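Local atomic coordinates of citrate synthase (Mycobacterium tuberculosis, PDB entry 4TVM), a protein that catalyses the condensation of oxaloacetate with acetyl-CoA and water to give citrate and free CoA, the entry step of the Krebs cycle. Residues A[175-180]-A[185-190]; A[273-278]-A[378-383]. All coordinates share one frame; numbering follows the deposited sequence.

In the fold
Both contacts join a helix to a loop, but with different chemistry. Contact 1 folds the chain after helix 159-182 back onto that helix's last turns; it is partly buried, its centre about 21 Å from that of the chain, against about 17 Å for contact 2, and combines stacked rings with polar bonds. Contact 2 is smaller but more buried: helix 270-281 meets segment 378-383, a distant loop running into helix 383-403, through one leucine, without any cross-segment hydrogen bond. Their centres lie about 20 Å apart, yet they touch where Tyr-179 of helix 159-182 packs on Pro-379 and Met-382. The second lies nearer the oxaloacetate pocket; the first is away from it.

Contact 1 (A[175-180]-A[185-190]); sequences AAYAYK and QPFLYP
Tyr-177 and Phe-187 lay their rings over each other in an offset stack, with centroids 4.2 Å apart and planes inclined by 30°. The displacement sets each ring partly over the other residue's methylene: CB of Tyr-177 stands 3.9 Å from the Phe-187 centroid, and CB of Phe-187 makes the reciprocal CH-pi contact over the tyrosine face. Beyond the stack, the tyrosine OH donates to the carbonyl O of Leu-188 at 2.7 Å, lying in the carbonyl plane with a C=O...donor angle of 159°. This bond holds the far end of the ring to the loop backbone, while the phenylalanine holds its face.

A second set of bonds grips the chain nearer the helix end. Gln-185 N donates to Lys-180 O at 3.1 Å, and the lysine's NZ reaches Gln-185 OE1 at 2.6 Å, also in the carbonyl plane. The lysine chain bends at its second torsion (chi2 -57°) and then runs out extended, crossing the glutamine at a slant, so that its CD lies beside Gln-185 CB. Its root belongs to the apolar layer, with Lys-180 CB 3.5 Å from Phe-187 CD1.

In the second shell, the ammonium group is also bound by Gly-206 O, and Phe-187 meets the ring of Phe-124 edge-to-face. Tyr-189 only brushes Tyr-177 OH of segment 175-180; its own hydroxyl is bonded to Glu-118 and Lys-121. The arrangement thus turns the chain back along the end of helix 159-182, between helix 118-122, whose Lys-121 touches the side chains of Tyr-177 and Phe-187, and helix 196-205, on which Ala-176 and Leu-188 rest.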
loop_
_atom_site.group_PDB
_atom_site.type_symbol
_atom_site.label_atom_id
_atom_site.label_comp_id
_atom_site.label_asym_id
_atom_site.label_seq_id
_atom_site.Cartn_x
_atom_site.Cartn_y
_atom_site.Cartn_z
ATOM N N ALA A 175 -2.649 18.917 -0.071
ATOM C CA ALA A 175 -4.048 18.687 0.241
ATOM C C ALA A 175 -4.843 19.972 0.019
ATOM O O ALA A 175 -5.980 19.930 -0.451
ATOM C CB ALA A 175 -4.174 18.236 1.670
ATOM N N ALA A 176 -4.262 21.115 0.361
ATOM C CA ALA A 176 -4.940 22.375 0.103
ATOM C C ALA A 176 -5.080 22.594 -1.395
ATOM O O ALA A 176 -6.105 23.117 -1.822
ATOM C CB ALA A 176 -4.185 23.540 0.721
ATOM N N TYR A 177 -4.075 22.213 -2.192
ATOM C CA TYR A 177 -4.211 22.384 -3.637
ATOM C C TYR A 177 -5.231 21.452 -4.252
ATOM O O TYR A 177 -5.895 21.807 -5.206
ATOM C CB TYR A 177 -2.880 22.216 -4.339
ATOM C CG TYR A 177 -1.959 23.374 -4.135
ATOM C CD1 TYR A 177 -2.238 24.376 -3.198
ATOM C CD2 TYR A 177 -0.806 23.477 -4.869
ATOM C CE1 TYR A 177 -1.381 25.430 -3.019
ATOM C CE2 TYR A 177 0.047 24.538 -4.696
ATOM C CZ TYR A 177 -0.249 25.504 -3.772
ATOM O OH TYR A 177 0.620 26.535 -3.612
ATOM N N ALA A 178 -5.348 20.256 -3.707
ATOM C CA ALA A 178 -6.307 19.301 -4.220
ATOM C C ALA A 178 -7.712 19.809 -3.949
ATOM O O ALA A 178 -8.612 19.595 -4.736
ATOM C CB ALA A 178 -6.076 17.955 -3.574
ATOM N N TYR A 179 -7.904 20.474 -2.816
ATOM C CA TYR A 179 -9.182 21.140 -2.525
ATOM C C TYR A 179 -9.415 22.212 -3.540
ATOM O O TYR A 179 -10.455 22.259 -4.157
ATOM C CB TYR A 179 -9.200 21.785 -1.124
ATOM C CG TYR A 179 -10.432 22.575 -0.899
ATOM C CD1 TYR A 179 -11.646 21.947 -0.716
ATOM C CD2 TYR A 179 -10.407 23.980 -0.907
ATOM C CE1 TYR A 179 -12.802 22.688 -0.522
ATOM C CE2 TYR A 179 -11.557 24.724 -0.720
ATOM C CZ TYR A 179 -12.749 24.069 -0.536
ATOM O OH TYR A 179 -13.901 24.782 -0.339
ATOM N N LYS A 180 -8.442 23.076 -3.743
ATOM C CA LYS A 180 -8.682 24.185 -4.670
ATOM C C LYS A 180 -9.056 23.688 -6.044
ATOM O O LYS A 180 -9.892 24.296 -6.729
ATOM C CB LYS A 180 -7.473 25.105 -4.749
ATOM C CG LYS A 180 -7.263 25.907 -3.465
ATOM C CD LYS A 180 -8.512 26.710 -3.154
ATOM C CE LYS A 180 -8.232 27.890 -2.229
ATOM N NZ LYS A 180 -9.480 28.666 -1.993
ATOM N N GLN A 185 -10.884 27.012 -7.739
ATOM C CA GLN A 185 -10.195 28.164 -7.166
ATOM C C GLN A 185 -8.676 28.278 -7.368
ATOM O O GLN A 185 -7.967 27.277 -7.454
ATOM C CB GLN A 185 -10.567 28.275 -5.701
ATOM C CG GLN A 185 -12.069 28.410 -5.531
ATOM C CD GLN A 185 -12.533 28.267 -4.102
ATOM O OE1 GLN A 185 -11.751 28.385 -3.143
ATOM N NE2 GLN A 185 -13.817 28.055 -3.947
ATOM N N PRO A 186 -8.178 29.520 -7.455
ATOM C CA PRO A 186 -6.754 29.726 -7.592
ATOM C C PRO A 186 -6.009 29.093 -6.470
ATOM O O PRO A 186 -6.512 29.023 -5.350
ATOM C CB PRO A 186 -6.585 31.244 -7.469
ATOM C CG PRO A 186 -7.906 31.827 -7.618
ATOM C CD PRO A 186 -8.947 30.768 -7.617
ATOM N N PHE A 187 -4.802 28.654 -6.733
ATOM C CA PHE A 187 -3.983 28.207 -5.632
ATOM C C PHE A 187 -3.368 29.447 -5.057
ATOM O O PHE A 187 -3.015 30.338 -5.795
ATOM C CB PHE A 187 -2.868 27.279 -6.065
ATOM C CG PHE A 187 -3.327 25.975 -6.669
ATOM C CD1 PHE A 187 -4.677 25.614 -6.773
ATOM C CD2 PHE A 187 -2.384 25.076 -7.110
ATOM C CE1 PHE A 187 -5.040 24.381 -7.321
ATOM C CE2 PHE A 187 -2.748 23.866 -7.651
ATOM C CZ PHE A 187 -4.075 23.513 -7.755
ATOM N N LEU A 188 -3.226 29.500 -3.738
ATOM C CA LEU A 188 -2.394 30.529 -3.078
ATOM C C LEU A 188 -1.021 29.950 -2.767
ATOM O O LEU A 188 -0.790 28.766 -2.992
ATOM C CB LEU A 188 -3.067 31.004 -1.776
ATOM C CG LEU A 188 -3.978 32.237 -1.902
ATOM C CD1 LEU A 188 -4.857 32.117 -3.130
ATOM C CD2 LEU A 188 -4.845 32.467 -0.656
ATOM N N TYR A 189 -0.120 30.780 -2.226
ATOM C CA TYR A 189 1.173 30.310 -1.724
ATOM C C TYR A 189 1.288 30.409 -0.210
ATOM O O TYR A 189 0.534 31.124 0.386
ATOM C CB TYR A 189 2.284 31.101 -2.360
ATOM C CG TYR A 189 2.496 30.745 -3.799
ATOM C CD1 TYR A 189 3.311 29.666 -4.161
ATOM C CD2 TYR A 189 1.893 31.481 -4.807
ATOM C CE1 TYR A 189 3.514 29.340 -5.496
ATOM C CE2 TYR A 189 2.094 31.175 -6.123
ATOM C CZ TYR A 189 2.897 30.106 -6.460
ATOM O OH TYR A 189 3.087 29.832 -7.783
ATOM N N PRO A 190 2.209 29.654 0.415
ATOM C CA PRO A 190 2.568 29.844 1.829
ATOM C C PRO A 190 2.906 31.278 2.236
ATOM O O PRO A 190 3.578 31.976 1.500
ATOM C CB PRO A 190 3.818 28.970 1.991
ATOM C CG PRO A 190 3.606 27.856 1.029
ATOM C CD PRO A 190 2.753 28.377 -0.100
#

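Contact 2 (A[273-278]-A[378-383])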
loop_
_atom_site.group_PDB
_atom_site.type_symbol
_atom_site.label_atom_id
_atom_site.label_comp_id
_atom_site.label_asym_id
_atom_site.label_seq_id
_atom_site.Cartn_x
_atom_site.Cartn_y
_atom_site.Cartn_z
ATOM N N ALA A 273 -18.491 8.375 5.686
ATOM C CA ALA A 273 -19.664 7.497 5.708
ATOM C C ALA A 273 -20.808 8.090 6.529
ATOM O O ALA A 273 -21.985 7.959 6.170
ATOM C CB ALA A 273 -19.290 6.113 6.232
ATOM N N VAL A 274 -20.441 8.748 7.622
ATOM C CA VAL A 274 -21.399 9.341 8.550
ATOM C C VAL A 274 -22.151 10.483 7.886
ATOM O O VAL A 274 -23.370 10.596 7.990
ATOM C CB VAL A 274 -20.671 9.839 9.818
ATOM C CG1 VAL A 274 -21.569 10.713 10.680
ATOM C CG2 VAL A 274 -20.170 8.647 10.618
ATOM N N LEU A 275 -21.415 11.335 7.201
ATOM C CA LEU A 275 -22.044 12.431 6.496
ATOM C C LEU A 275 -22.942 11.875 5.425
ATOM O O LEU A 275 -24.033 12.363 5.208
ATOM C CB LEU A 275 -20.992 13.332 5.876
ATOM C CG LEU A 275 -20.582 14.505 6.756
ATOM C CD1 LEU A 275 -21.555 15.646 6.557
ATOM C CD2 LEU A 275 -20.519 14.129 8.226
ATOM N N GLU A 276 -22.470 10.840 4.763
ATOM C CA GLU A 276 -23.244 10.220 3.713
ATOM C C GLU A 276 -24.519 9.687 4.305
ATOM O O GLU A 276 -25.565 9.735 3.666
ATOM C CB GLU A 276 -22.457 9.093 3.056
ATOM C CG GLU A 276 -21.368 9.604 2.135
ATOM C CD GLU A 276 -20.461 8.497 1.608
ATOM O OE1 GLU A 276 -20.581 7.330 2.051
ATOM O OE2 GLU A 276 -19.615 8.802 0.743
ATOM N N MET A 277 -24.432 9.167 5.523
ATOM C CA MET A 277 -25.636 8.759 6.206
ATOM C C MET A 277 -26.511 9.975 6.348
ATOM O O MET A 277 -27.703 9.927 6.117
ATOM C CB MET A 277 -25.353 8.233 7.591
ATOM C CG MET A 277 -26.628 7.873 8.342
ATOM S SD MET A 277 -26.416 7.737 10.137
ATOM C CE MET A 277 -25.372 6.272 10.269
ATOM N N LEU A 278 -25.902 11.068 6.751
ATOM C CA LEU A 278 -26.660 12.282 6.978
ATOM C C LEU A 278 -27.276 12.847 5.731
ATOM O O LEU A 278 -28.392 13.323 5.773
ATOM C CB LEU A 278 -25.795 13.357 7.628
ATOM C CG LEU A 278 -25.460 13.056 9.090
ATOM C CD1 LEU A 278 -24.457 14.070 9.622
ATOM C CD2 LEU A 278 -26.702 13.010 9.959
ATOM N N PHE A 378 -15.208 22.341 5.798
ATOM C CA PHE A 378 -14.621 21.305 4.974
ATOM C C PHE A 378 -15.740 20.496 4.368
ATOM O O PHE A 378 -16.673 20.085 5.082
ATOM C CB PHE A 378 -13.676 20.423 5.780
ATOM C CG PHE A 378 -12.389 21.121 6.179
ATOM C CD1 PHE A 378 -11.438 21.438 5.225
ATOM C CD2 PHE A 378 -12.149 21.471 7.489
ATOM C CE1 PHE A 378 -10.283 22.089 5.571
ATOM C CE2 PHE A 378 -10.988 22.118 7.846
ATOM C CZ PHE A 378 -10.053 22.431 6.882
ATOM N N PRO A 379 -15.665 20.259 3.045
ATOM C CA PRO A 379 -16.635 19.445 2.388
ATOM C C PRO A 379 -16.286 17.975 2.590
ATOM O O PRO A 379 -15.118 17.640 2.843
ATOM C CB PRO A 379 -16.476 19.845 0.936
ATOM C CG PRO A 379 -15.032 20.229 0.788
ATOM C CD PRO A 379 -14.588 20.712 2.130
ATOM N N THR A 380 -17.290 17.101 2.459
ATOM C CA THR A 380 -17.167 15.744 2.920
ATOM C C THR A 380 -15.994 15.009 2.267
ATOM O O THR A 380 -15.372 14.158 2.896
ATOM C CB THR A 380 -18.498 14.981 2.717
ATOM O OG1 THR A 380 -19.550 15.661 3.423
ATOM C CG2 THR A 380 -18.390 13.557 3.246
ATOM N N ARG A 381 -15.681 15.351 1.021
ATOM C CA ARG A 381 -14.592 14.691 0.297
ATOM C C ARG A 381 -13.226 15.264 0.635
ATOM O O ARG A 381 -12.251 14.975 -0.047
ATOM C CB ARG A 381 -14.825 14.759 -1.212
ATOM C CG ARG A 381 -15.632 13.583 -1.756
ATOM C CD ARG A 381 -16.415 13.958 -2.998
ATOM N NE ARG A 381 -17.465 12.988 -3.306
ATOM C CZ ARG A 381 -18.576 13.262 -3.991
ATOM N NH1 ARG A 381 -18.820 14.488 -4.453
ATOM N NH2 ARG A 381 -19.464 12.299 -4.213
ATOM N N MET A 382 -13.126 16.070 1.684
ATOM C CA MET A 382 -11.812 16.411 2.198
ATOM C C MET A 382 -11.539 15.601 3.428
ATOM O O MET A 382 -10.425 15.617 3.897
ATOM C CB MET A 382 -11.697 17.904 2.532
ATOM C CG MET A 382 -11.390 18.794 1.333
ATOM S SD MET A 382 -9.769 18.483 0.605
ATOM C CE MET A 382 -8.625 19.260 1.761
ATOM N N PHE A 383 -12.532 14.900 3.976
ATOM C CA PHE A 383 -12.362 14.279 5.314
ATOM C C PHE A 383 -11.250 13.269 5.393
ATOM O O PHE A 383 -10.498 13.213 6.398
ATOM C CB PHE A 383 -13.641 13.591 5.760
ATOM C CG PHE A 383 -14.755 14.542 6.158
ATOM C CD1 PHE A 383 -14.692 15.916 5.909
ATOM C CD2 PHE A 383 -15.878 14.053 6.763
ATOM C CE1 PHE A 383 -15.745 16.753 6.251
ATOM C CE2 PHE A 383 -16.928 14.892 7.129
ATOM C CZ PHE A 383 -16.861 16.239 6.870
#
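Leu-275 sits in the angle formed by Thr-380 and Phe-383, meeting both through its CG, and every approach within 4.5 Å between the two segments involves this one side chain. Its CG lies 3.7 Å from Thr-380 OG1 and just as near to CE2 of Phe-383. The threonine receives it with both branches: CG2 meets the leucine CB at 3.7 Å, while OG1 lies alongside CB, CG and CD1. That forked grip follows from the threonine's first torsion (chi1 -58°), which puts the hydroxyl beside the backbone N and the methyl opposite it. At the phenylalanine, the leucine CD2 comes to the rim in the ring plane, 3.8 Å from CE2, and the two side chains run at about a right angle. Thr-380 CA lies over one face of the same ring near its rim, 3.7 Å above the plane, so the aromatic is packed from within its own segment as well as by the helix.

Away from this close-packed group, the exposed side is carried by Glu-276 and Arg-381. Their carboxylate and guanidinium stay apart, Glu-276 OE2 6.1 Å from Arg-381 NH2; the opposite charges may attract at long range, but they form no salt bridge. Neighbouring helix residues extend the packed side: Leu-275 also touches Arg-374, and Phe-383 meets the ring of Tyr-373.

Segment 378-383, a loop that runs into the start of helix 383-403, follows helix 367-375, which itself comes just after the likely catalytic Asp-366. The side chain of Phe-383 lies about 11 Å from a bound oxaloacetate. At that distance from the ligand, Leu-275 of helix 270-281 packs against the turn that starts helix 383-403, a helix-to-turn contact within the largely helical citrate synthase fold.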